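Local coordinates for aminopeptidase N (Francisella tularensis subsp. tularensis, PDB 5DLL), which probably degrades intracellular peptides as a zinc-dependent M1-family aminopeptidase, releasing amino acids one by one from their N-termini, with alanine preferred, at residues D29-I34 with A46-V51; L33-D38 with F153-I158; K41-A46 with Q105-I110. One frame throughout, in Å; residues are numbered along the deposited sequence.

Interaction 1: residues D29-I34 with A46-V51; sequences DETHLI and ANLYIV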
ATOM      1  N   ASP A  29      -0.809  31.952 -11.641  1.00 45.65           N
ATOM      2  CA  ASP A  29      -0.406  31.452 -12.945  1.00 43.98           C
ATOM      3  C   ASP A  29       1.036  30.961 -12.910  1.00 42.00           C
ATOM      4  O   ASP A  29       1.336  29.876 -13.421  1.00 45.51           O
ATOM      5  CB  ASP A  29      -0.559  32.552 -14.005  1.00 50.19           C
ATOM      6  CG  ASP A  29      -2.019  32.847 -14.351  1.00 59.26           C
ATOM      7  OD1 ASP A  29      -2.914  32.064 -13.952  1.00 63.38           O
ATOM      8  OD2 ASP A  29      -2.268  33.863 -15.041  1.00 49.78           O
ATOM      9  N   GLU A  30       1.920  31.766 -12.319  1.00 37.09           N
ATOM     10  CA  GLU A  30       3.346  31.452 -12.243  1.00 39.55           C
ATOM     11  C   GLU A  30       3.925  31.749 -10.867  1.00 39.94           C
ATOM     12  O   GLU A  30       3.454  32.629 -10.156  1.00 39.46           O
ATOM     13  CB  GLU A  30       4.137  32.241 -13.288  1.00 42.81           C
ATOM     14  CG  GLU A  30       3.619  32.081 -14.705  1.00 55.37           C
ATOM     15  CD  GLU A  30       4.718  32.131 -15.742  1.00 64.08           C
ATOM     16  OE1 GLU A  30       5.609  32.993 -15.624  1.00 61.78           O
ATOM     17  OE2 GLU A  30       4.691  31.300 -16.676  1.00 67.75           O
ATOM     18  N   THR A  31       4.975  31.014 -10.520  1.00 44.67           N
ATOM     19  CA  THR A  31       5.653  31.157  -9.241  1.00 38.37           C
ATOM     20  C   THR A  31       7.161  31.114  -9.482  1.00 40.01           C
ATOM     21  O   THR A  31       7.688  30.109  -9.962  1.00 49.77           O
ATOM     22  CB  THR A  31       5.243  30.014  -8.294  1.00 39.68           C
ATOM     23  OG1 THR A  31       3.817  30.029  -8.118  1.00 40.97           O
ATOM     24  CG2 THR A  31       5.935  30.148  -6.942  1.00 41.15           C
ATOM     25  N   HIS A  32       7.845  32.213  -9.180  1.00 40.66           N
ATOM     26  CA  HIS A  32       9.295  32.294  -9.347  1.00 46.78           C
ATOM     27  C   HIS A  32       9.954  32.413  -7.985  1.00 43.09           C
ATOM     28  O   HIS A  32       9.759  33.406  -7.290  1.00 46.17           O
ATOM     29  CB  HIS A  32       9.677  33.493 -10.212  1.00 49.97           C
ATOM     30  CG  HIS A  32       9.189  33.394 -11.621  1.00 58.03           C
ATOM     31  ND1 HIS A  32       7.850  33.413 -11.946  1.00 58.04           N
ATOM     32  CD2 HIS A  32       9.859  33.273 -12.791  1.00 57.84           C
ATOM     33  CE1 HIS A  32       7.716  33.305 -13.254  1.00 58.15           C
ATOM     34  NE2 HIS A  32       8.920  33.218 -13.792  1.00 59.46           N
ATOM     35  N   LEU A  33      10.728  31.397  -7.615  1.00 38.24           N
ATOM     36  CA  LEU A  33      11.389  31.351  -6.317  1.00 38.93           C
ATOM     37  C   LEU A  33      12.902  31.449  -6.462  1.00 37.00           C
ATOM     38  O   LEU A  33      13.468  31.008  -7.462  1.00 34.85           O
ATOM     39  CB  LEU A  33      11.035  30.053  -5.579  1.00 40.81           C
ATOM     40  CG  LEU A  33       9.562  29.631  -5.567  1.00 41.20           C
ATOM     41  CD1 LEU A  33       9.392  28.359  -4.751  1.00 41.64           C
ATOM     42  CD2 LEU A  33       8.668  30.741  -5.035  1.00 41.14           C
ATOM     43  N   ILE A  34      13.537  32.053  -5.459  1.00 37.07           N
ATOM     44  CA  ILE A  34      14.992  32.049  -5.313  1.00 38.08           C
ATOM     45  C   ILE A  34      15.310  31.592  -3.894  1.00 37.23           C
ATOM     46  O   ILE A  34      14.803  32.165  -2.925  1.00 37.29           O
ATOM     47  CB  ILE A  34      15.617  33.444  -5.550  1.00 42.04           C
ATOM     48  CG1 ILE A  34      15.269  33.967  -6.954  1.00 42.96           C
ATOM     49  CG2 ILE A  34      17.132  33.389  -5.365  1.00 43.00           C
ATOM     50  CD1 ILE A  34      15.479  35.456  -7.139  1.00 42.21           C
ATOM     51  N   ALA A  46      10.177  35.358  -3.551  1.00 37.48           N
ATOM     52  CA  ALA A  46       9.141  34.710  -4.358  1.00 36.68           C
ATOM     53  C   ALA A  46       8.285  35.724  -5.103  1.00 40.67           C
ATOM     54  O   ALA A  46       7.682  36.605  -4.487  1.00 37.22           O
ATOM     55  CB  ALA A  46       8.258  33.826  -3.492  1.00 33.19           C
ATOM     56  N   ASN A  47       8.232  35.580  -6.426  1.00 44.71           N
ATOM     57  CA  ASN A  47       7.389  36.414  -7.271  1.00 46.79           C
ATOM     58  C   ASN A  47       6.164  35.634  -7.705  1.00 41.98           C
ATOM     59  O   ASN A  47       6.262  34.720  -8.520  1.00 48.64           O
ATOM     60  CB  ASN A  47       8.155  36.883  -8.503  1.00 53.91           C
ATOM     61  CG  ASN A  47       9.044  38.068  -8.219  1.00 51.91           C
ATOM     62  OD1 ASN A  47       8.880  39.127  -8.816  1.00 64.54           O
ATOM     63  ND2 ASN A  47       9.994  37.897  -7.310  1.00 55.71           N
ATOM     64  N   LEU A  48       5.014  36.006  -7.156  1.00 41.46           N
ATOM     65  CA  LEU A  48       3.755  35.331  -7.431  1.00 39.61           C
ATOM     66  C   LEU A  48       2.969  36.163  -8.421  1.00 40.27           C
ATOM     67  O   LEU A  48       2.628  37.313  -8.131  1.00 35.59           O
ATOM     68  CB  LEU A  48       2.940  35.171  -6.139  1.00 39.98           C
ATOM     69  CG  LEU A  48       3.274  33.977  -5.242  1.00 40.21           C
ATOM     70  CD1 LEU A  48       4.772  33.742  -5.134  1.00 43.32           C
ATOM     71  CD2 LEU A  48       2.657  34.166  -3.864  1.00 42.24           C
ATOM     72  N   TYR A  49       2.685  35.586  -9.587  1.00 44.15           N
ATOM     73  CA  TYR A  49       1.905  36.271 -10.617  1.00 44.70           C
ATOM     74  C   TYR A  49       0.457  35.834 -10.501  1.00 41.86           C
ATOM     75  O   TYR A  49       0.077  34.759 -10.948  1.00 40.84           O
ATOM     76  CB  TYR A  49       2.496  36.020 -12.000  1.00 42.46           C
ATOM     77  CG  TYR A  49       3.893  36.588 -12.104  1.00 42.49           C
ATOM     78  CD1 TYR A  49       4.100  37.910 -12.469  1.00 44.59           C
ATOM     79  CD2 TYR A  49       5.003  35.818 -11.789  1.00 41.97           C
ATOM     80  CE1 TYR A  49       5.377  38.440 -12.544  1.00 43.16           C
ATOM     81  CE2 TYR A  49       6.279  36.342 -11.858  1.00 40.32           C
ATOM     82  CZ  TYR A  49       6.459  37.650 -12.238  1.00 39.82           C
ATOM     83  OH  TYR A  49       7.731  38.160 -12.308  1.00 44.82           O
ATOM     84  N   ILE A  50      -0.333  36.703  -9.880  1.00 45.00           N
ATOM     85  CA  ILE A  50      -1.653  36.370  -9.369  1.00 43.28           C
ATOM     86  C   ILE A  50      -2.741  37.058 -10.189  1.00 45.49           C
ATOM     87  O   ILE A  50      -2.552  38.173 -10.682  1.00 45.07           O
ATOM     88  CB  ILE A  50      -1.762  36.809  -7.890  1.00 40.04           C
ATOM     89  CG1 ILE A  50      -0.677  36.122  -7.048  1.00 39.19           C
ATOM     90  CG2 ILE A  50      -3.143  36.512  -7.324  1.00 40.20           C
ATOM     91  CD1 ILE A  50      -0.398  36.810  -5.730  1.00 43.91           C
ATOM     92  N   VAL A  51      -3.884  36.389 -10.316  1.00 50.02           N
ATOM     93  CA  VAL A  51      -5.023  36.928 -11.055  1.00 49.55           C
ATOM     94  C   VAL A  51      -6.343  36.606 -10.346  1.00 46.60           C
ATOM     95  O   VAL A  51      -6.494  35.548  -9.737  1.00 39.37           O
ATOM     96  CB  VAL A  51      -5.038  36.403 -12.509  1.00 51.43           C
ATOM     97  CG1 VAL A  51      -5.394  34.922 -12.560  1.00 50.22           C
ATOM     98  CG2 VAL A  51      -5.992  37.225 -13.365  1.00 60.23           C
TER

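Interaction 2: residues L33-D38 with F153-I158; sequences LIFELD and FTVKII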
ATOM      1  N   LEU A  33      10.728  31.397  -7.615  1.00 38.24           N
ATOM      2  CA  LEU A  33      11.389  31.351  -6.317  1.00 38.93           C
ATOM      3  C   LEU A  33      12.902  31.449  -6.462  1.00 37.00           C
ATOM      4  O   LEU A  33      13.468  31.008  -7.462  1.00 34.85           O
ATOM      5  CB  LEU A  33      11.035  30.053  -5.579  1.00 40.81           C
ATOM      6  CG  LEU A  33       9.562  29.631  -5.567  1.00 41.20           C
ATOM      7  CD1 LEU A  33       9.392  28.359  -4.751  1.00 41.64           C
ATOM      8  CD2 LEU A  33       8.668  30.741  -5.035  1.00 41.14           C
ATOM      9  N   ILE A  34      13.537  32.053  -5.459  1.00 37.07           N
ATOM     10  CA  ILE A  34      14.992  32.049  -5.313  1.00 38.08           C
ATOM     11  C   ILE A  34      15.310  31.592  -3.894  1.00 37.23           C
ATOM     12  O   ILE A  34      14.803  32.165  -2.925  1.00 37.29           O
ATOM     13  CB  ILE A  34      15.617  33.444  -5.550  1.00 42.04           C
ATOM     14  CG1 ILE A  34      15.269  33.967  -6.954  1.00 42.96           C
ATOM     15  CG2 ILE A  34      17.132  33.389  -5.365  1.00 43.00           C
ATOM     16  CD1 ILE A  34      15.479  35.456  -7.139  1.00 42.21           C
ATOM     17  N   PHE A  35      16.132  30.551  -3.783  1.00 38.63           N
ATOM     18  CA  PHE A  35      16.566  30.027  -2.490  1.00 45.15           C
ATOM     19  C   PHE A  35      18.048  30.326  -2.274  1.00 49.41           C
ATOM     20  O   PHE A  35      18.901  29.866  -3.044  1.00 40.46           O
ATOM     21  CB  PHE A  35      16.343  28.516  -2.410  1.00 43.46           C
ATOM     22  CG  PHE A  35      14.897  28.114  -2.294  1.00 43.71           C
ATOM     23  CD1 PHE A  35      14.082  28.056  -3.422  1.00 45.99           C
ATOM     24  CD2 PHE A  35      14.354  27.767  -1.063  1.00 42.70           C
ATOM     25  CE1 PHE A  35      12.754  27.675  -3.321  1.00 41.93           C
ATOM     26  CE2 PHE A  35      13.023  27.389  -0.955  1.00 41.60           C
ATOM     27  CZ  PHE A  35      12.225  27.343  -2.087  1.00 41.48           C
ATOM     28  N   GLU A  36      18.340  31.103  -1.231  1.00 46.67           N
ATOM     29  CA  GLU A  36      19.707  31.338  -0.790  1.00 50.43           C
ATOM     30  C   GLU A  36      19.953  30.483   0.442  1.00 48.94           C
ATOM     31  O   GLU A  36      19.697  30.907   1.567  1.00 40.54           O
ATOM     32  CB  GLU A  36      19.924  32.814  -0.488  1.00 54.42           C
ATOM     33  CG  GLU A  36      19.558  33.705  -1.658  1.00 55.57           C
ATOM     34  CD  GLU A  36      19.988  35.136  -1.459  1.00 56.42           C
ATOM     35  OE1 GLU A  36      19.135  36.031  -1.623  1.00 62.42           O
ATOM     36  OE2 GLU A  36      21.175  35.365  -1.140  1.00 64.08           O
ATOM     37  N   LEU A  37      20.448  29.270   0.209  1.00 49.54           N
ATOM     38  CA  LEU A  37      20.538  28.256   1.250  1.00 50.71           C
ATOM     39  C   LEU A  37      21.557  28.586   2.336  1.00 53.71           C
ATOM     40  O   LEU A  37      22.696  28.979   2.055  1.00 54.34           O
ATOM     41  CB  LEU A  37      20.865  26.885   0.642  1.00 53.40           C
ATOM     42  CG  LEU A  37      19.817  26.276  -0.292  1.00 54.81           C
ATOM     43  CD1 LEU A  37      20.232  24.866  -0.683  1.00 58.89           C
ATOM     44  CD2 LEU A  37      18.432  26.266   0.345  1.00 55.17           C
ATOM     45  N   ASP A  38      21.115  28.418   3.578  1.00 55.01           N
ATOM     46  CA  ASP A  38      21.966  28.527   4.750  1.00 55.13           C
ATOM     47  C   ASP A  38      21.350  27.698   5.874  1.00 54.32           C
ATOM     48  O   ASP A  38      20.126  27.537   5.944  1.00 45.78           O
ATOM     49  CB  ASP A  38      22.108  29.987   5.186  1.00 57.81           C
ATOM     50  CG  ASP A  38      23.088  30.158   6.335  1.00 67.39           C
ATOM     51  OD1 ASP A  38      24.276  29.802   6.167  1.00 75.33           O
ATOM     52  OD2 ASP A  38      22.666  30.640   7.408  1.00 71.05           O
ATOM     53  N   PHE A 153       6.233  26.717 -12.167  1.00 44.07           N
ATOM     54  CA  PHE A 153       7.330  27.023 -11.241  1.00 46.60           C
ATOM     55  C   PHE A 153       8.681  27.206 -11.931  1.00 46.06           C
ATOM     56  O   PHE A 153       9.150  26.303 -12.621  1.00 47.95           O
ATOM     57  CB  PHE A 153       7.477  25.900 -10.204  1.00 45.54           C
ATOM     58  CG  PHE A 153       6.525  26.006  -9.045  1.00 43.62           C
ATOM     59  CD1 PHE A 153       5.198  25.622  -9.181  1.00 44.64           C
ATOM     60  CD2 PHE A 153       6.961  26.462  -7.810  1.00 40.00           C
ATOM     61  CE1 PHE A 153       4.321  25.700  -8.111  1.00 45.31           C
ATOM     62  CE2 PHE A 153       6.088  26.541  -6.736  1.00 40.95           C
ATOM     63  CZ  PHE A 153       4.767  26.160  -6.885  1.00 39.06           C
ATOM     64  N   THR A 154       9.298  28.369 -11.729  1.00 43.76           N
ATOM     65  CA  THR A 154      10.723  28.561 -12.009  1.00 42.23           C
ATOM     66  C   THR A 154      11.409  28.728 -10.669  1.00 37.90           C
ATOM     67  O   THR A 154      10.927  29.472  -9.821  1.00 33.22           O
ATOM     68  CB  THR A 154      10.992  29.823 -12.847  1.00 46.12           C
ATOM     69  OG1 THR A 154      10.122  29.840 -13.985  1.00 49.22           O
ATOM     70  CG2 THR A 154      12.455  29.868 -13.302  1.00 43.88           C
ATOM     71  N   VAL A 155      12.533  28.044 -10.479  1.00 36.80           N
ATOM     72  CA  VAL A 155      13.172  27.960  -9.166  1.00 35.60           C
ATOM     73  C   VAL A 155      14.691  28.079  -9.285  1.00 36.53           C
ATOM     74  O   VAL A 155      15.325  27.204  -9.862  1.00 41.04           O
ATOM     75  CB  VAL A 155      12.830  26.609  -8.477  1.00 34.44           C
ATOM     76  CG1 VAL A 155      13.563  26.462  -7.145  1.00 33.64           C
ATOM     77  CG2 VAL A 155      11.323  26.453  -8.290  1.00 31.58           C
ATOM     78  N   LYS A 156      15.270  29.149  -8.739  1.00 39.50           N
ATOM     79  CA  LYS A 156      16.731  29.262  -8.622  1.00 41.64           C
ATOM     80  C   LYS A 156      17.180  28.792  -7.240  1.00 41.77           C
ATOM     81  O   LYS A 156      16.468  28.991  -6.260  1.00 43.54           O
ATOM     82  CB  LYS A 156      17.205  30.702  -8.866  1.00 42.13           C
ATOM     83  CG  LYS A 156      18.723  30.832  -8.979  1.00 44.47           C
ATOM     84  CD  LYS A 156      19.191  32.279  -9.025  1.00 51.54           C
ATOM     85  CE  LYS A 156      18.708  33.015 -10.268  1.00 56.50           C
ATOM     86  NZ  LYS A 156      19.452  34.289 -10.470  1.00 56.87           N
ATOM     87  N   ILE A 157      18.358  28.171  -7.168  1.00 42.29           N
ATOM     88  CA  ILE A 157      18.938  27.725  -5.896  1.00 41.19           C
ATOM     89  C   ILE A 157      20.391  28.184  -5.796  1.00 42.54           C
ATOM     90  O   ILE A 157      21.203  27.837  -6.649  1.00 43.90           O
ATOM     91  CB  ILE A 157      18.906  26.184  -5.753  1.00 41.99           C
ATOM     92  CG1 ILE A 157      17.481  25.647  -5.926  1.00 43.27           C
ATOM     93  CG2 ILE A 157      19.466  25.755  -4.400  1.00 41.49           C
ATOM     94  CD1 ILE A 157      17.392  24.135  -5.912  1.00 44.81           C
ATOM     95  N   ILE A 158      20.713  28.942  -4.748  1.00 43.39           N
ATOM     96  CA  ILE A 158      22.086  29.397  -4.492  1.00 41.36           C
ATOM     97  C   ILE A 158      22.619  28.716  -3.234  1.00 40.55           C
ATOM     98  O   ILE A 158      21.919  28.648  -2.232  1.00 41.21           O
ATOM     99  CB  ILE A 158      22.142  30.930  -4.326  1.00 40.54           C
ATOM    100  CG1 ILE A 158      21.555  31.617  -5.566  1.00 40.94           C
ATOM    101  CG2 ILE A 158      23.575  31.391  -4.099  1.00 42.77           C
ATOM    102  CD1 ILE A 158      21.349  33.109  -5.421  1.00 40.05           C
TER

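Interaction 3: residues K41-A46 with Q105-I110; sequences KTRVTA and QTVVEI. With NA (sodium ion), chain R.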
ATOM      1  N   LYS A  41      19.656  30.803   8.292  1.00 63.00           N
ATOM      2  CA  LYS A  41      18.931  31.925   7.707  1.00 59.13           C
ATOM      3  C   LYS A  41      18.800  31.778   6.191  1.00 55.94           C
ATOM      4  O   LYS A  41      19.405  32.530   5.429  1.00 57.55           O
ATOM      5  CB  LYS A  41      19.653  33.233   8.051  1.00 62.18           C
ATOM      6  CG  LYS A  41      19.818  33.479   9.545  1.00 62.09           C
ATOM      7  CD  LYS A  41      20.613  34.747   9.820  1.00 66.92           C
ATOM      8  CE  LYS A  41      20.402  35.241  11.242  1.00 73.98           C
ATOM      9  NZ  LYS A  41      20.674  34.189  12.261  1.00 78.66           N
ATOM     10  N   THR A  42      18.014  30.795   5.764  1.00 52.06           N
ATOM     11  CA  THR A  42      17.709  30.605   4.347  1.00 47.51           C
ATOM     12  C   THR A  42      16.724  31.683   3.886  1.00 47.36           C
ATOM     13  O   THR A  42      15.683  31.880   4.514  1.00 44.27           O
ATOM     14  CB  THR A  42      17.101  29.210   4.087  1.00 44.20           C
ATOM     15  OG1 THR A  42      18.047  28.190   4.446  1.00 38.88           O
ATOM     16  CG2 THR A  42      16.711  29.049   2.622  1.00 42.92           C
ATOM     17  N   ARG A  43      17.059  32.377   2.799  1.00 47.72           N
ATOM     18  CA  ARG A  43      16.234  33.475   2.289  1.00 49.38           C
ATOM     19  C   ARG A  43      15.437  33.038   1.068  1.00 44.97           C
ATOM     20  O   ARG A  43      16.014  32.571   0.090  1.00 50.62           O
ATOM     21  CB  ARG A  43      17.096  34.683   1.920  1.00 57.87           C
ATOM     22  CG  ARG A  43      17.643  35.458   3.109  1.00 71.87           C
ATOM     23  CD  ARG A  43      18.520  36.614   2.648  1.00 82.70           C
ATOM     24  NE  ARG A  43      17.747  37.699   2.037  1.00 82.96           N
ATOM     25  CZ  ARG A  43      18.263  38.688   1.305  1.00 89.08           C
ATOM     26  NH1 ARG A  43      19.570  38.754   1.058  1.00 90.17           N
ATOM     27  NH2 ARG A  43      17.460  39.620   0.805  1.00 95.15           N
ATOM     28  N   VAL A  44      14.117  33.216   1.129  1.00 41.01           N
ATOM     29  CA  VAL A  44      13.214  32.817   0.053  1.00 38.85           C
ATOM     30  C   VAL A  44      12.462  34.021  -0.535  1.00 41.47           C
ATOM     31  O   VAL A  44      11.410  34.461  -0.015  1.00 44.01           O
ATOM     32  CB  VAL A  44      12.212  31.744   0.533  1.00 39.91           C
ATOM     33  CG1 VAL A  44      11.407  31.201  -0.641  1.00 39.85           C
ATOM     34  CG2 VAL A  44      12.945  30.617   1.253  1.00 39.27           C
ATOM     35  N   THR A  45      13.022  34.547  -1.625  1.00 40.66           N
ATOM     36  CA  THR A  45      12.348  35.535  -2.461  1.00 39.90           C
ATOM     37  C   THR A  45      11.366  34.794  -3.356  1.00 36.76           C
ATOM     38  O   THR A  45      11.687  33.723  -3.863  1.00 33.86           O
ATOM     39  CB  THR A  45      13.341  36.306  -3.356  1.00 43.33           C
ATOM     40  OG1 THR A  45      14.467  36.735  -2.578  1.00 44.22           O
ATOM     41  CG2 THR A  45      12.663  37.522  -3.995  1.00 43.77           C
ATOM     42  N   ALA A  46      10.177  35.358  -3.551  1.00 37.48           N
ATOM     43  CA  ALA A  46       9.141  34.710  -4.358  1.00 36.68           C
ATOM     44  C   ALA A  46       8.285  35.724  -5.103  1.00 40.67           C
ATOM     45  O   ALA A  46       7.682  36.605  -4.487  1.00 37.22           O
ATOM     46  CB  ALA A  46       8.258  33.826  -3.492  1.00 33.19           C
ATOM     47  N   GLN A 105       5.799  40.277  -4.781  1.00 41.29           N
ATOM     48  CA  GLN A 105       7.106  39.807  -4.344  1.00 42.31           C
ATOM     49  C   GLN A 105       7.203  39.806  -2.827  1.00 42.13           C
ATOM     50  O   GLN A 105       6.918  40.816  -2.196  1.00 39.07           O
ATOM     51  CB  GLN A 105       8.216  40.693  -4.911  1.00 52.74           C
ATOM     52  CG  GLN A 105       9.615  40.238  -4.510  1.00 62.63           C
ATOM     53  CD  GLN A 105      10.706  41.141  -5.037  1.00 72.95           C
ATOM     54  OE1 GLN A 105      10.551  41.787  -6.071  1.00 88.41           O
ATOM     55  NE2 GLN A 105      11.824  41.190  -4.324  1.00 86.33           N
ATOM     56  N   THR A 106       7.625  38.678  -2.256  1.00 45.79           N
ATOM     57  CA  THR A 106       7.921  38.580  -0.826  1.00 43.43           C
ATOM     58  C   THR A 106       9.307  37.981  -0.620  1.00 42.69           C
ATOM     59  O   THR A 106       9.609  36.919  -1.174  1.00 49.15           O
ATOM     60  CB  THR A 106       6.922  37.668  -0.068  1.00 47.35           C
ATOM     61  OG1 THR A 106       7.163  36.284  -0.394  1.00 59.20           O
ATOM     62  CG2 THR A 106       5.478  38.045  -0.382  1.00 45.88           C
ATOM     63  N   VAL A 107      10.130  38.646   0.187  1.00 42.64           N
ATOM     64  CA  VAL A 107      11.348  38.031   0.720  1.00 40.65           C
ATOM     65  C   VAL A 107      11.058  37.561   2.138  1.00 38.87           C
ATOM     66  O   VAL A 107      10.457  38.290   2.924  1.00 41.64           O
ATOM     67  CB  VAL A 107      12.550  38.994   0.731  1.00 39.52           C
ATOM     68  CG1 VAL A 107      13.789  38.290   1.273  1.00 37.23           C
ATOM     69  CG2 VAL A 107      12.809  39.536  -0.668  1.00 41.53           C
ATOM     70  N   VAL A 108      11.497  36.342   2.448  1.00 42.01           N
ATOM     71  CA  VAL A 108      11.204  35.669   3.716  1.00 41.09           C
ATOM     72  C   VAL A 108      12.465  34.942   4.193  1.00 43.42           C
ATOM     73  O   VAL A 108      13.285  34.532   3.376  1.00 46.42           O
ATOM     74  CB  VAL A 108      10.028  34.673   3.531  1.00 40.42           C
ATOM     75  CG1 VAL A 108      10.066  33.521   4.526  1.00 45.72           C
ATOM     76  CG2 VAL A 108       8.694  35.401   3.618  1.00 39.92           C
ATOM     77  N   GLU A 109      12.616  34.790   5.510  1.00 46.77           N
ATOM     78  CA  GLU A 109      13.735  34.040   6.094  1.00 44.95           C
ATOM     79  C   GLU A 109      13.219  32.875   6.941  1.00 40.39           C
ATOM     80  O   GLU A 109      12.221  33.007   7.643  1.00 40.54           O
ATOM     81  CB  GLU A 109      14.603  34.965   6.946  1.00 51.29           C
ATOM     82  CG  GLU A 109      15.859  34.321   7.512  1.00 55.36           C
ATOM     83  CD  GLU A 109      16.577  35.237   8.480  1.00 60.95           C
ATOM     84  OE1 GLU A 109      17.017  36.324   8.047  1.00 61.72           O
ATOM     85  OE2 GLU A 109      16.695  34.874   9.671  1.00 67.36           O
ATOM     86  N   ILE A 110      13.914  31.743   6.879  1.00 39.54           N
ATOM     87  CA  ILE A 110      13.501  30.530   7.588  1.00 40.63           C
ATOM     88  C   ILE A 110      14.701  29.746   8.110  1.00 42.80           C
ATOM     89  O   ILE A 110      15.825  29.917   7.640  1.00 42.54           O
ATOM     90  CB  ILE A 110      12.658  29.601   6.688  1.00 40.56           C
ATOM     91  CG1 ILE A 110      13.428  29.242   5.410  1.00 43.38           C
ATOM     92  CG2 ILE A 110      11.330  30.259   6.341  1.00 40.57           C
ATOM     93  CD1 ILE A 110      12.704  28.266   4.507  1.00 43.36           C
TER
HETATM   94 NA    NA R 917       9.202  34.952  -0.150  1.00 56.96          NA

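Interaction 1: residues D29-I34 with A46-V51
The beta hairpin of strands 26-36 and 42-52, part of the mixed sheet in the N-terminal domain of this M1 peptidase, is zipped in its middle by the hydrogen-bonded antiparallel pair His32 and Asn47. His32 N donates to Asn47 O over 3.0 Å, and Asn47 N donates to His32 O over 2.8 Å. Further along, Tyr49 N bonds to Glu30 O, and at the corner where the first strand changes course Asp29 N reaches Tyr49 O at 3.0 Å.

Side chains alternate between two faces. Thr31, Leu33, Ala46 and Leu48 point into the buried one, where Leu33 CD2 lies 3.5 Å from Ala46 CB and the Thr31 methyl runs beside Leu48 CD1. Thr31 OG1 is engaged outside the hairpin, by Tyr143 OH.

The other face, partly exposed, carries Glu30, His32, Asn47 and Tyr49. His32 and Tyr49 sit diagonally across the ladder, their ring planes at 79° and their centroids 5.2 Å apart. With CG of His32 anti to its carbonyl carbon (chi1 -65°), the imidazole swings back along the strand toward Tyr49, and His32 ND1 comes 3.3 Å from Tyr49 CE2, at the edge of the phenol ring.

Interaction 2: residues L33-D38 with F153-I158
Leu33 and Ile158, which lose the most surface here, stand near the two ends of a parallel beta ladder, with Phe35 between them. The ladder runs in register, Leu33 beside Val155, Ile34 beside Lys156, Phe35 beside Ile157 and Glu36 beside Ile158, and the short strand axes diverge by only 13°. Leu33 bonds through both backbone groups: its N donates to Thr154 O at 2.9 Å and its O accepts from Lys156 N. Its side chain enters the buried face, where Leu33 CD1 touches the edge of the Phe153 ring at CE2, 4.3 Å away.

Phe35 repeats the backbone pattern two residues on, taking Lys156 O with its N and receiving Ile158 N on its O at 2.7 Å, nearly straight with an N-H...O angle of 172°. Its CG is anti to the carbonyl carbon (chi1 -72°), which turns the ring back toward Val155, Phe35 CD1 and Val155 CG1 being 4.1 Å apart, with Lys156 O in the ring plane at its edge.

Ile158 projects from the opposite, partly exposed face. Its CD1 touches two side chains of the other strand, 4.2 Å from Ile34 CG2 and equally far from Glu36 CG, while Ile158 O accepts from Leu37 N just beyond the strand. The buried Leu37 side chain crosses that of Ile157 at a slant, Leu37 CD1 3.9 Å from Ile157 CG2.

Strand 150-160 is flanked on its far side by strand 183-191, and strand 26-36 by strand 42-52, making this an interior pairing of the sheet. Phe35, Leu37 and Ile157 pack against strand 201-204 of a second, antiparallel sheet.

Interaction 3: residues K41-A46 with Q105-I110
Val44 and Thr106, diagonal neighbours across the antiparallel pairing of strands 42-52 and 101-110, both coordinate a sodium ion. Thr106 chelates it through its carbonyl O and its OG1; Val44 O lies 2.3 Å from the metal, and Thr141 completes the protein ligands. A chi1 of 73° places the Thr106 hydroxyl for this, setting OG1 between the backbone N and the carbonyl carbon.

Backbone hydrogen bonds tie the ends of the ladder in pairs: Thr42 with Ile110, and Ala46 with Thr106, whose N reaches Ala46 O at 3.0 Å. In the middle, Val44 N donates to Val108 O at 2.7 Å, while the return bond from Val108 N to Val44 O is weak.

Van der Waals contacts join Val44 CG2 to Ile110 CD1 (4.0 Å) on the buried face. On the other, Thr45 and Val107 run side by side, and the edge of the Arg43 guanidinium meets Val107 CG1.

Lys41 lies along Glu109, with Lys41 CG 3.4 Å from Glu109 OE2, but Lys41 NZ remains 4.8 Å from that oxygen. The carbonyl oxygens of Val44 and Thr106, only 3.3 Å apart, would be expected to repel; the shared sodium ion probably offsets that repulsion and holds the two strands together there.

The three contacts follow one another across a single sheet in the order 150-160, 26-36, 42-52, 101-110. Interactions 1 and 2 share strand 26-36, which pairs antiparallel on one side and parallel on the other; interactions 1 and 3 share strand 42-52 and meet at Ala46. None is wholly core: each has a buried face and a more open one. Interaction 2 is the most apolar, several of its buried side chains packing on a strand of a second sheet. Interaction 1 carries a polar, aromatic patch on its outer face. Interaction 3 has the most exposed residues, with charged side chains, and alone contributes ligands to the sodium ion.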